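Local coordinates for amidohydrolase (Xanthomonas campestris pv. campestris, PDB 4DZH), which is a zinc-containing amidohydrolase of the ATZ/TRZ family that probably deaminates adenosine or related nucleosides such as 5'-methylthioadenosine, at residues H81-G89 with F116-E127; D323-A334 with L401-V410. One frame throughout, in Å; residues are numbered along the deposited sequence.

Contact 1 (81-89 with 116-127) and contact 2 (323-334 with 401-410) follow one another along the chain, their centres about 20 Å apart, and meet at Glu127. One carboxylate oxygen of Glu127 takes Arg88 within contact 1; the other, OE2, reaches Arg407 NH1 of contact 2 at 2.8 Å and probably accepts from the backbone of Leu324. Each contact also carries a metal ligand: His81 at the zinc site in contact 1, Asp323 at the magnesium site in contact 2. A buried run of charges, from Arg88 through Glu127 and Arg407 to Asp325 and Asp323, joins the two contacts; the Glu127 side chain lies about 7 Å from the magnesium ion. Both contacts also touch the second subunit.

Contact 1 of 2, residues H81-G89 with F116-E127; sequences HNPMTLLRG and FVADGTTLAIAE. With ZN (zinc ion), chain E.
Leu86 lies along helix 114-130 from Phe116 to Leu123; its side chain and that of Phe116 run antiparallel alongside each other, with Leu86 CB 3.7 Å from Phe116 CE1. Its CD1 rests on the backbone of Gly120, and CD2 meets Leu123 CD2. Leu87 adds CG at the edge of the Phe116 ring. Pro83 sits against the helix where it has no side chain: Pro83 CA comes to 3.7 Å from Gly120 CA, the nearest CA pair between the segments. The proline ring lies beside Val117 and Thr121, oriented as they are, while its CB touches Phe116 CE2. Ala124 CB presses on the Asn82 amide, 3.3 Å from CG; the amide nitrogen is bonded to Tyr150. With chi1 at 51°, Thr85 brings OG1 near both Gly120 O (3.0 Å) and Asn82 O (3.2 Å) and sends CG2 to Ala124. At the far end Arg88 bends at chi3 and meets Glu127 end-on: NH1 and NH2 both donate to OE1, NH2 at 2.9 Å. OE1 lies near the guanidinium plane and is approached on its syn side, the two flat groups turned 42° apart. Glu127 OE2 is salt-bridged to Arg407 and probably accepts from Leu324 N. Arg88 is held further by Asn322 O and by Gln392 O of the second subunit. The 3-10 turn 82-86 follows strand 69-80 of the TIM barrel, whose end supplies His79 and whose continuation supplies His81, NE2 2.0 Å from zinc. Helix 143-152 flanks the Pro83 side, helix 96-111 backs Met84 and Leu87, and helix 431-447 lies against Leu86 and Leu87.

Contact 2 of 2, residues D323-A334 with L401-V410; sequences DLDMFSENRTAA and LIYAAGRHQV. With MG (magnesium ion), chain B.
Phe327 centres the apolar part of this contact and Arg407 the charged part; Arg407 also lends its CA to the ring. In the apolar part, the Phe327 ring takes Arg407 CA over one face, a CH-pi contact 4.2 Å from the ring centroid, and the Gly406 carbonyl carbon lies over that same face. Val410 CG2 touches Phe327 CE1 at 3.5 Å, and Ala405 CB meets CE2. Further along the helix, Ile402 reaches Asn330 CB with CD1 and Ala334 CB with CG2; Ala334 CB also touches Tyr403 CE1.

The charged part is a stack. The Asp325 carboxylate lies nearly parallel to the Arg407 guanidinium, 9° apart, with CG 3.5 Å from Arg407 CD. Asp325 OD2 is 3.6 Å from NE but well out of the guanidinium plane, leaving charge attraction without an N-H aimed at it. Asp325 CG stands anti to its backbone N (chi1 180°), and from this N-cap position OD1 accepts from Ser328 N at 2.9 Å. A longer charge pair links Asp323 OD2 to Arg407 NH2.

Water supplies the hydrogen bonding across the contact. Water 5 donates to Asp325 OD2 and accepts from Arg407 N, water 4 joins Leu324 O to Arg407 NH1, and water 7 donates to both Phe327 O and Leu401 O. Asp323 OD1 binds magnesium at 2.1 Å, with Glu289, Asn321 and three waters completing the site.

Arg407, paired also with Glu127, thus sets a positive charge among three carboxylates. It probably offsets part of their negative charge close to magnesium and helps keep Asp325 ionised, as magnesium probably does Asp323.

Contact 1 of 2, residues H81-G89 with F116-E127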
loop_
_atom_site.group_PDB
_atom_site.type_symbol
_atom_site.label_atom_id
_atom_site.label_comp_id
_atom_site.label_asym_id
_atom_site.label_seq_id
_atom_site.Cartn_x
_atom_site.Cartn_y
_atom_site.Cartn_z
ATOM N N HIS A 81 -10.481 -5.594 -14.448
ATOM C CA HIS A 81 -11.022 -6.857 -14.952
ATOM C C HIS A 81 -11.775 -7.421 -13.753
ATOM O O HIS A 81 -11.305 -8.349 -13.095
ATOM C CB HIS A 81 -9.909 -7.833 -15.386
ATOM C CG HIS A 81 -8.929 -7.263 -16.372
ATOM N ND1 HIS A 81 -9.297 -6.895 -17.653
ATOM C CD2 HIS A 81 -7.602 -7.017 -16.270
ATOM C CE1 HIS A 81 -8.237 -6.438 -18.300
ATOM N NE2 HIS A 81 -7.203 -6.473 -17.471
ATOM N N ASN A 82 -12.918 -6.823 -13.456
ATOM C CA ASN A 82 -13.476 -7.013 -12.114
ATOM C C ASN A 82 -13.981 -8.432 -11.711
ATOM O O ASN A 82 -13.894 -8.788 -10.530
ATOM C CB ASN A 82 -14.474 -5.870 -11.771
ATOM C CG ASN A 82 -13.785 -4.687 -11.074
ATOM O OD1 ASN A 82 -12.636 -4.792 -10.562
ATOM N ND2 ASN A 82 -14.497 -3.559 -11.003
ATOM N N PRO A 83 -14.444 -9.243 -12.673
ATOM C CA PRO A 83 -14.798 -10.618 -12.287
ATOM C C PRO A 83 -13.606 -11.378 -11.696
ATOM O O PRO A 83 -13.797 -12.369 -11.010
ATOM C CB PRO A 83 -15.242 -11.252 -13.613
ATOM C CG PRO A 83 -15.830 -10.093 -14.368
ATOM C CD PRO A 83 -14.870 -8.931 -14.047
ATOM N N MET A 84 -12.378 -10.932 -11.972
ATOM C CA MET A 84 -11.218 -11.592 -11.396
ATOM C C MET A 84 -11.072 -11.380 -9.870
ATOM O O MET A 84 -10.160 -11.939 -9.272
ATOM C CB MET A 84 -9.935 -11.229 -12.174
ATOM C CG MET A 84 -10.104 -11.415 -13.671
ATOM S SD MET A 84 -8.623 -11.149 -14.664
ATOM C CE MET A 84 -7.691 -12.633 -14.328
ATOM N N THR A 85 -11.973 -10.628 -9.218
ATOM C CA THR A 85 -11.998 -10.640 -7.762
ATOM C C THR A 85 -12.192 -12.081 -7.291
ATOM O O THR A 85 -11.641 -12.484 -6.282
ATOM C CB THR A 85 -13.160 -9.877 -7.154
ATOM O OG1 THR A 85 -14.368 -10.336 -7.773
ATOM C CG2 THR A 85 -13.011 -8.424 -7.349
ATOM N N LEU A 86 -12.959 -12.872 -8.047
ATOM C CA LEU A 86 -13.121 -14.298 -7.707
ATOM C C LEU A 86 -11.838 -15.133 -7.862
ATOM O O LEU A 86 -11.766 -16.253 -7.375
ATOM C CB LEU A 86 -14.307 -14.909 -8.513
ATOM C CG LEU A 86 -15.657 -14.285 -8.129
ATOM C CD1 LEU A 86 -16.713 -14.853 -9.054
ATOM C CD2 LEU A 86 -16.026 -14.527 -6.665
ATOM N N LEU A 87 -10.802 -14.577 -8.497
ATOM C CA LEU A 87 -9.532 -15.283 -8.657
ATOM C C LEU A 87 -8.434 -14.656 -7.735
ATOM O O LEU A 87 -7.232 -14.798 -7.989
ATOM C CB LEU A 87 -9.069 -15.262 -10.115
ATOM C CG LEU A 87 -10.033 -15.897 -11.134
ATOM C CD1 LEU A 87 -9.319 -16.176 -12.450
ATOM C CD2 LEU A 87 -10.587 -17.165 -10.562
ATOM N N ARG A 88 -8.867 -13.975 -6.676
ATOM C CA ARG A 88 -7.931 -13.280 -5.802
ATOM C C ARG A 88 -6.853 -14.193 -5.259
ATOM O O ARG A 88 -7.175 -15.113 -4.523
ATOM C CB ARG A 88 -8.717 -12.646 -4.653
ATOM C CG ARG A 88 -7.896 -11.623 -3.846
ATOM C CD ARG A 88 -8.652 -11.078 -2.658
ATOM N NE ARG A 88 -10.055 -10.677 -2.843
ATOM C CZ ARG A 88 -10.479 -9.473 -3.222
ATOM N NH1 ARG A 88 -9.626 -8.501 -3.579
ATOM N NH2 ARG A 88 -11.787 -9.229 -3.230
ATOM N N GLY A 89 -5.581 -13.926 -5.611
ATOM C CA GLY A 89 -4.453 -14.724 -5.136
ATOM C C GLY A 89 -4.454 -16.154 -5.642
ATOM O O GLY A 89 -3.884 -17.026 -5.008
ATOM N N PHE A 116 -20.544 -16.170 -13.384
ATOM C CA PHE A 116 -19.225 -15.838 -12.867
ATOM C C PHE A 116 -18.980 -14.327 -13.001
ATOM O O PHE A 116 -18.521 -13.650 -12.068
ATOM C CB PHE A 116 -18.173 -16.639 -13.626
ATOM C CG PHE A 116 -16.738 -16.253 -13.284
ATOM C CD1 PHE A 116 -16.117 -16.756 -12.145
ATOM C CD2 PHE A 116 -16.036 -15.386 -14.112
ATOM C CE1 PHE A 116 -14.802 -16.392 -11.823
ATOM C CE2 PHE A 116 -14.696 -15.029 -13.807
ATOM C CZ PHE A 116 -14.093 -15.534 -12.669
ATOM N N VAL A 117 -19.308 -13.805 -14.172
ATOM C CA VAL A 117 -19.080 -12.392 -14.402
ATOM C C VAL A 117 -19.979 -11.535 -13.524
ATOM O O VAL A 117 -19.549 -10.519 -12.970
ATOM C CB VAL A 117 -19.223 -12.089 -15.874
ATOM C CG1 VAL A 117 -19.281 -10.598 -16.140
ATOM C CG2 VAL A 117 -18.088 -12.733 -16.626
ATOM N N ALA A 118 -21.240 -11.926 -13.366
ATOM C CA ALA A 118 -22.094 -11.147 -12.491
ATOM C C ALA A 118 -21.633 -11.176 -11.027
ATOM O O ALA A 118 -21.644 -10.137 -10.360
ATOM C CB ALA A 118 -23.572 -11.597 -12.600
ATOM N N ASP A 119 -21.257 -12.353 -10.520
ATOM C CA ASP A 119 -20.904 -12.473 -9.115
ATOM C C ASP A 119 -19.572 -11.720 -8.853
ATOM O O ASP A 119 -19.455 -11.010 -7.831
ATOM C CB ASP A 119 -20.749 -13.937 -8.717
ATOM C CG ASP A 119 -22.098 -14.686 -8.652
ATOM O OD1 ASP A 119 -23.158 -14.027 -8.728
ATOM O OD2 ASP A 119 -22.054 -15.933 -8.525
ATOM N N GLY A 120 -18.604 -11.891 -9.753
ATOM C CA GLY A 120 -17.304 -11.260 -9.582
ATOM C C GLY A 120 -17.400 -9.732 -9.667
ATOM O O GLY A 120 -16.777 -9.002 -8.888
ATOM N N THR A 121 -18.215 -9.248 -10.582
ATOM C CA THR A 121 -18.434 -7.811 -10.707
ATOM C C THR A 121 -19.105 -7.246 -9.471
ATOM O O THR A 121 -18.748 -6.155 -8.967
ATOM C CB THR A 121 -19.284 -7.519 -11.957
ATOM O OG1 THR A 121 -18.579 -8.009 -13.115
ATOM C CG2 THR A 121 -19.480 -6.038 -12.108
ATOM N N THR A 122 -20.100 -7.988 -8.954
ATOM C CA THR A 122 -20.808 -7.556 -7.779
ATOM C C THR A 122 -19.894 -7.507 -6.549
ATOM O O THR A 122 -19.921 -6.534 -5.774
ATOM C CB THR A 122 -22.010 -8.486 -7.518
ATOM O OG1 THR A 122 -22.862 -8.462 -8.651
ATOM C CG2 THR A 122 -22.757 -8.041 -6.291
ATOM N N LEU A 123 -19.076 -8.555 -6.367
ATOM C CA LEU A 123 -18.045 -8.544 -5.349
ATOM C C LEU A 123 -17.122 -7.293 -5.476
ATOM O O LEU A 123 -16.876 -6.591 -4.490
ATOM C CB LEU A 123 -17.226 -9.836 -5.449
ATOM C CG LEU A 123 -16.124 -9.989 -4.394
ATOM C CD1 LEU A 123 -16.687 -9.796 -2.976
ATOM C CD2 LEU A 123 -15.498 -11.326 -4.576
ATOM N N ALA A 124 -16.699 -7.001 -6.706
ATOM C CA ALA A 124 -15.855 -5.837 -6.937
ATOM C C ALA A 124 -16.541 -4.519 -6.571
ATOM O O ALA A 124 -15.917 -3.621 -5.964
ATOM C CB ALA A 124 -15.386 -5.801 -8.389
ATOM N N ILE A 125 -17.838 -4.411 -6.895
ATOM C CA ILE A 125 -18.571 -3.193 -6.586
ATOM C C ILE A 125 -18.565 -2.941 -5.063
ATOM O O ILE A 125 -18.281 -1.833 -4.598
ATOM C CB ILE A 125 -20.001 -3.274 -7.132
ATOM C CG1 ILE A 125 -20.003 -3.186 -8.655
ATOM C CG2 ILE A 125 -20.880 -2.189 -6.456
ATOM C CD1 ILE A 125 -21.369 -3.537 -9.265
ATOM N N ALA A 126 -18.782 -3.990 -4.265
ATOM C CA ALA A 126 -18.692 -3.834 -2.808
ATOM C C ALA A 126 -17.278 -3.371 -2.375
ATOM O O ALA A 126 -17.131 -2.462 -1.547
ATOM C CB ALA A 126 -19.093 -5.154 -2.129
ATOM N N GLU A 127 -16.243 -4.029 -2.907
ATOM C CA GLU A 127 -14.883 -3.666 -2.546
ATOM C C GLU A 127 -14.535 -2.239 -2.968
ATOM O O GLU A 127 -13.879 -1.486 -2.210
ATOM C CB GLU A 127 -13.869 -4.662 -3.136
ATOM C CG GLU A 127 -12.429 -4.276 -2.747
ATOM C CD GLU A 127 -11.389 -5.278 -3.167
ATOM O OE1 GLU A 127 -11.727 -6.361 -3.663
ATOM O OE2 GLU A 127 -10.197 -4.929 -2.986
HETATM ZN ZN ZN E . -5.523 -5.491 -17.829
HETATM O O HOH W 1 -3.577 -6.044 -17.793
#

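Contact 2 of 2, residues D323-A334 with L401-V410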
loop_
_atom_site.group_PDB
_atom_site.type_symbol
_atom_site.label_atom_id
_atom_site.label_comp_id
_atom_site.label_asym_id
_atom_site.label_seq_id
_atom_site.Cartn_x
_atom_site.Cartn_y
_atom_site.Cartn_z
ATOM N N ASP A 323 -5.570 -6.508 -4.741
ATOM C CA ASP A 323 -6.781 -5.805 -4.274
ATOM C C ASP A 323 -7.225 -4.737 -5.268
ATOM O O ASP A 323 -6.599 -4.511 -6.318
ATOM C CB ASP A 323 -6.619 -5.245 -2.873
ATOM C CG ASP A 323 -5.401 -4.345 -2.730
ATOM O OD1 ASP A 323 -4.999 -3.730 -3.744
ATOM O OD2 ASP A 323 -4.911 -4.177 -1.592
ATOM N N LEU A 324 -8.363 -4.105 -4.968
ATOM C CA LEU A 324 -8.888 -2.999 -5.806
ATOM C C LEU A 324 -8.730 -1.698 -5.044
ATOM O O LEU A 324 -9.591 -0.808 -5.095
ATOM C CB LEU A 324 -10.388 -3.198 -6.108
ATOM C CG LEU A 324 -10.644 -4.457 -6.926
ATOM C CD1 LEU A 324 -12.184 -4.688 -7.085
ATOM C CD2 LEU A 324 -9.910 -4.521 -8.332
ATOM N N ASP A 325 -7.647 -1.576 -4.295
ATOM C CA ASP A 325 -7.473 -0.477 -3.361
ATOM C C ASP A 325 -6.840 0.695 -4.095
ATOM O O ASP A 325 -5.601 0.681 -4.342
ATOM C CB ASP A 325 -6.547 -0.948 -2.216
ATOM C CG ASP A 325 -6.271 0.144 -1.153
ATOM O OD1 ASP A 325 -6.585 1.330 -1.417
ATOM O OD2 ASP A 325 -5.724 -0.196 -0.079
ATOM N N MET A 326 -7.644 1.685 -4.464
ATOM C CA MET A 326 -7.079 2.848 -5.164
ATOM C C MET A 326 -6.293 3.754 -4.245
ATOM O O MET A 326 -5.441 4.514 -4.726
ATOM C CB MET A 326 -8.180 3.636 -5.890
ATOM C CG MET A 326 -8.655 2.960 -7.153
ATOM S SD MET A 326 -7.464 3.115 -8.514
ATOM C CE MET A 326 -7.509 4.901 -8.810
ATOM N N PHE A 327 -6.551 3.757 -2.917
ATOM C CA PHE A 327 -5.708 4.574 -2.037
ATOM C C PHE A 327 -4.275 4.060 -2.099
ATOM O O PHE A 327 -3.328 4.837 -2.211
ATOM C CB PHE A 327 -6.217 4.535 -0.583
ATOM C CG PHE A 327 -7.355 5.488 -0.315
ATOM C CD1 PHE A 327 -8.641 5.211 -0.766
ATOM C CD2 PHE A 327 -7.124 6.651 0.404
ATOM C CE1 PHE A 327 -9.683 6.094 -0.538
ATOM C CE2 PHE A 327 -8.178 7.551 0.652
ATOM C CZ PHE A 327 -9.431 7.271 0.193
ATOM N N SER A 328 -4.121 2.742 -2.040
ATOM C CA SER A 328 -2.818 2.121 -2.198
ATOM C C SER A 328 -2.228 2.341 -3.566
ATOM O O SER A 328 -1.049 2.659 -3.667
ATOM C CB SER A 328 -2.889 0.629 -1.930
ATOM O OG SER A 328 -1.591 0.030 -2.033
ATOM N N GLU A 329 -3.032 2.128 -4.606
ATOM C CA GLU A 329 -2.537 2.301 -5.969
ATOM C C GLU A 329 -1.963 3.730 -6.168
ATOM O O GLU A 329 -0.884 3.910 -6.810
ATOM C CB GLU A 329 -3.661 2.041 -6.970
ATOM C CG GLU A 329 -3.052 1.632 -8.310
ATOM C CD GLU A 329 -2.538 0.235 -8.322
ATOM O OE1 GLU A 329 -1.613 -0.038 -9.148
ATOM O OE2 GLU A 329 -3.036 -0.620 -7.567
ATOM N N ASN A 330 -2.662 4.727 -5.613
ATOM C CA ASN A 330 -2.231 6.116 -5.717
ATOM C C ASN A 330 -0.918 6.309 -5.019
ATOM O O ASN A 330 0.002 6.943 -5.565
ATOM C CB ASN A 330 -3.232 7.084 -5.075
ATOM C CG ASN A 330 -4.576 7.152 -5.811
ATOM O OD1 ASN A 330 -4.705 6.766 -6.973
ATOM N ND2 ASN A 330 -5.575 7.715 -5.127
ATOM N N ARG A 331 -0.800 5.803 -3.775
ATOM C CA ARG A 331 0.467 5.913 -3.053
ATOM C C ARG A 331 1.608 5.228 -3.825
ATOM O O ARG A 331 2.694 5.799 -3.952
ATOM C CB ARG A 331 0.356 5.315 -1.661
ATOM C CG ARG A 331 1.674 5.426 -0.892
ATOM C CD ARG A 331 2.231 4.056 -0.406
ATOM N NE ARG A 331 1.187 3.450 0.414
ATOM C CZ ARG A 331 0.482 2.374 0.050
ATOM N NH1 ARG A 331 -0.522 1.965 0.813
ATOM N NH2 ARG A 331 0.744 1.693 -1.084
ATOM N N THR A 332 1.350 4.030 -4.358
ATOM C CA THR A 332 2.401 3.321 -5.100
ATOM C C THR A 332 2.812 4.137 -6.336
ATOM O O THR A 332 4.030 4.286 -6.617
ATOM C CB THR A 332 1.902 1.943 -5.503
ATOM O OG1 THR A 332 1.557 1.201 -4.308
ATOM C CG2 THR A 332 3.010 1.187 -6.211
ATOM N N ALA A 333 1.820 4.685 -7.037
ATOM C CA ALA A 333 2.083 5.527 -8.232
ATOM C C ALA A 333 2.954 6.705 -7.808
ATOM O O ALA A 333 3.950 7.027 -8.465
ATOM C CB ALA A 333 0.790 6.025 -8.877
ATOM N N ALA A 334 2.579 7.353 -6.718
ATOM C CA ALA A 334 3.290 8.566 -6.354
ATOM C C ALA A 334 4.724 8.275 -5.942
ATOM O O ALA A 334 5.626 9.073 -6.283
ATOM C CB ALA A 334 2.547 9.297 -5.227
ATOM N N LEU A 401 -4.005 12.289 2.221
ATOM C CA LEU A 401 -4.852 11.409 1.424
ATOM C C LEU A 401 -4.014 10.453 0.586
ATOM O O LEU A 401 -4.410 9.288 0.357
ATOM C CB LEU A 401 -5.710 12.255 0.479
ATOM C CG LEU A 401 -6.839 12.921 1.256
ATOM C CD1 LEU A 401 -7.532 13.962 0.320
ATOM C CD2 LEU A 401 -7.855 11.955 1.757
ATOM N N ILE A 402 -2.858 10.912 0.148
ATOM C CA ILE A 402 -2.018 10.084 -0.719
ATOM C C ILE A 402 -1.034 9.196 0.047
ATOM O O ILE A 402 -0.868 8.014 -0.296
ATOM C CB ILE A 402 -1.276 10.975 -1.710
ATOM C CG1 ILE A 402 -2.280 11.696 -2.657
ATOM C CG2 ILE A 402 -0.298 10.161 -2.557
ATOM C CD1 ILE A 402 -2.988 10.738 -3.594
ATOM N N TYR A 403 -0.390 9.729 1.093
ATOM C CA TYR A 403 0.709 9.006 1.708
ATOM C C TYR A 403 0.384 8.379 3.044
ATOM O O TYR A 403 1.257 7.685 3.629
ATOM C CB TYR A 403 1.917 9.920 1.878
ATOM C CG TYR A 403 2.459 10.515 0.568
ATOM C CD1 TYR A 403 2.898 9.695 -0.472
ATOM C CD2 TYR A 403 2.505 11.898 0.380
ATOM C CE1 TYR A 403 3.384 10.224 -1.664
ATOM C CE2 TYR A 403 2.984 12.446 -0.826
ATOM C CZ TYR A 403 3.422 11.595 -1.836
ATOM O OH TYR A 403 3.913 12.099 -3.027
ATOM N N ALA A 404 -0.795 8.614 3.579
ATOM C CA ALA A 404 -1.114 8.017 4.902
ATOM C C ALA A 404 -2.513 7.385 5.039
ATOM O O ALA A 404 -2.679 6.390 5.779
ATOM C CB ALA A 404 -0.908 9.054 6.041
ATOM N N ALA A 405 -3.537 7.955 4.397
ATOM C CA ALA A 405 -4.878 7.435 4.530
ATOM C C ALA A 405 -4.974 6.048 3.955
ATOM O O ALA A 405 -4.459 5.777 2.842
ATOM C CB ALA A 405 -5.858 8.355 3.802
ATOM N N GLY A 406 -5.643 5.160 4.679
ATOM C CA GLY A 406 -6.006 3.874 4.136
ATOM C C GLY A 406 -7.435 3.839 3.643
ATOM O O GLY A 406 -8.272 4.637 4.054
ATOM N N ARG A 407 -7.746 2.891 2.778
ATOM C CA ARG A 407 -9.068 2.833 2.195
ATOM C C ARG A 407 -10.201 2.564 3.219
ATOM O O ARG A 407 -11.383 2.850 2.938
ATOM C CB ARG A 407 -9.107 1.803 1.076
ATOM C CG ARG A 407 -8.826 0.434 1.530
ATOM C CD ARG A 407 -9.284 -0.484 0.412
ATOM N NE ARG A 407 -8.800 -1.838 0.663
ATOM C CZ ARG A 407 -8.961 -2.857 -0.174
ATOM N NH1 ARG A 407 -9.684 -2.736 -1.345
ATOM N NH2 ARG A 407 -8.380 -4.033 0.184
ATOM N N HIS A 408 -9.838 2.040 4.393
ATOM C CA HIS A 408 -10.848 1.749 5.406
ATOM C C HIS A 408 -11.270 3.044 6.074
ATOM O O HIS A 408 -12.241 3.033 6.848
ATOM C CB HIS A 408 -10.257 0.807 6.448
ATOM C CG HIS A 408 -9.098 1.413 7.175
ATOM N ND1 HIS A 408 -7.822 1.470 6.643
ATOM C CD2 HIS A 408 -9.022 2.016 8.389
ATOM C CE1 HIS A 408 -7.008 2.072 7.500
ATOM N NE2 HIS A 408 -7.710 2.413 8.568
ATOM N N GLN A 409 -10.591 4.154 5.772
ATOM C CA GLN A 409 -11.030 5.440 6.324
ATOM C C GLN A 409 -12.144 6.064 5.512
ATOM O O GLN A 409 -12.653 7.128 5.887
ATOM C CB GLN A 409 -9.885 6.402 6.434
ATOM C CG GLN A 409 -8.808 5.822 7.401
ATOM C CD GLN A 409 -7.686 6.770 7.593
ATOM O OE1 GLN A 409 -6.548 6.473 7.214
ATOM N NE2 GLN A 409 -7.966 7.919 8.215
ATOM N N VAL A 410 -12.469 5.473 4.367
ATOM C CA VAL A 410 -13.669 5.926 3.653
ATOM C C VAL A 410 -14.909 5.623 4.476
ATOM O O VAL A 410 -15.139 4.471 4.857
ATOM C CB VAL A 410 -13.759 5.230 2.260
ATOM C CG1 VAL A 410 -15.099 5.525 1.570
ATOM C CG2 VAL A 410 -12.552 5.676 1.376
HETATM MG MG MG B . -3.113 -3.165 -4.333
HETATM O O HOH W 2 -5.294 -4.071 1.092
HETATM O O HOH W 3 -2.961 -2.361 -2.360
HETATM O O HOH W 4 -11.368 -0.451 -2.817
HETATM O O HOH W 5 -5.321 1.411 1.865
HETATM O O HOH W 6 -4.011 -1.517 -5.154
HETATM O O HOH W 7 -4.376 7.596 -1.952
HETATM O O HOH W 8 2.779 4.932 2.969
HETATM O O HOH W 9 -0.173 4.825 2.565
HETATM O O HOH W 10 -2.129 -4.906 -3.503
#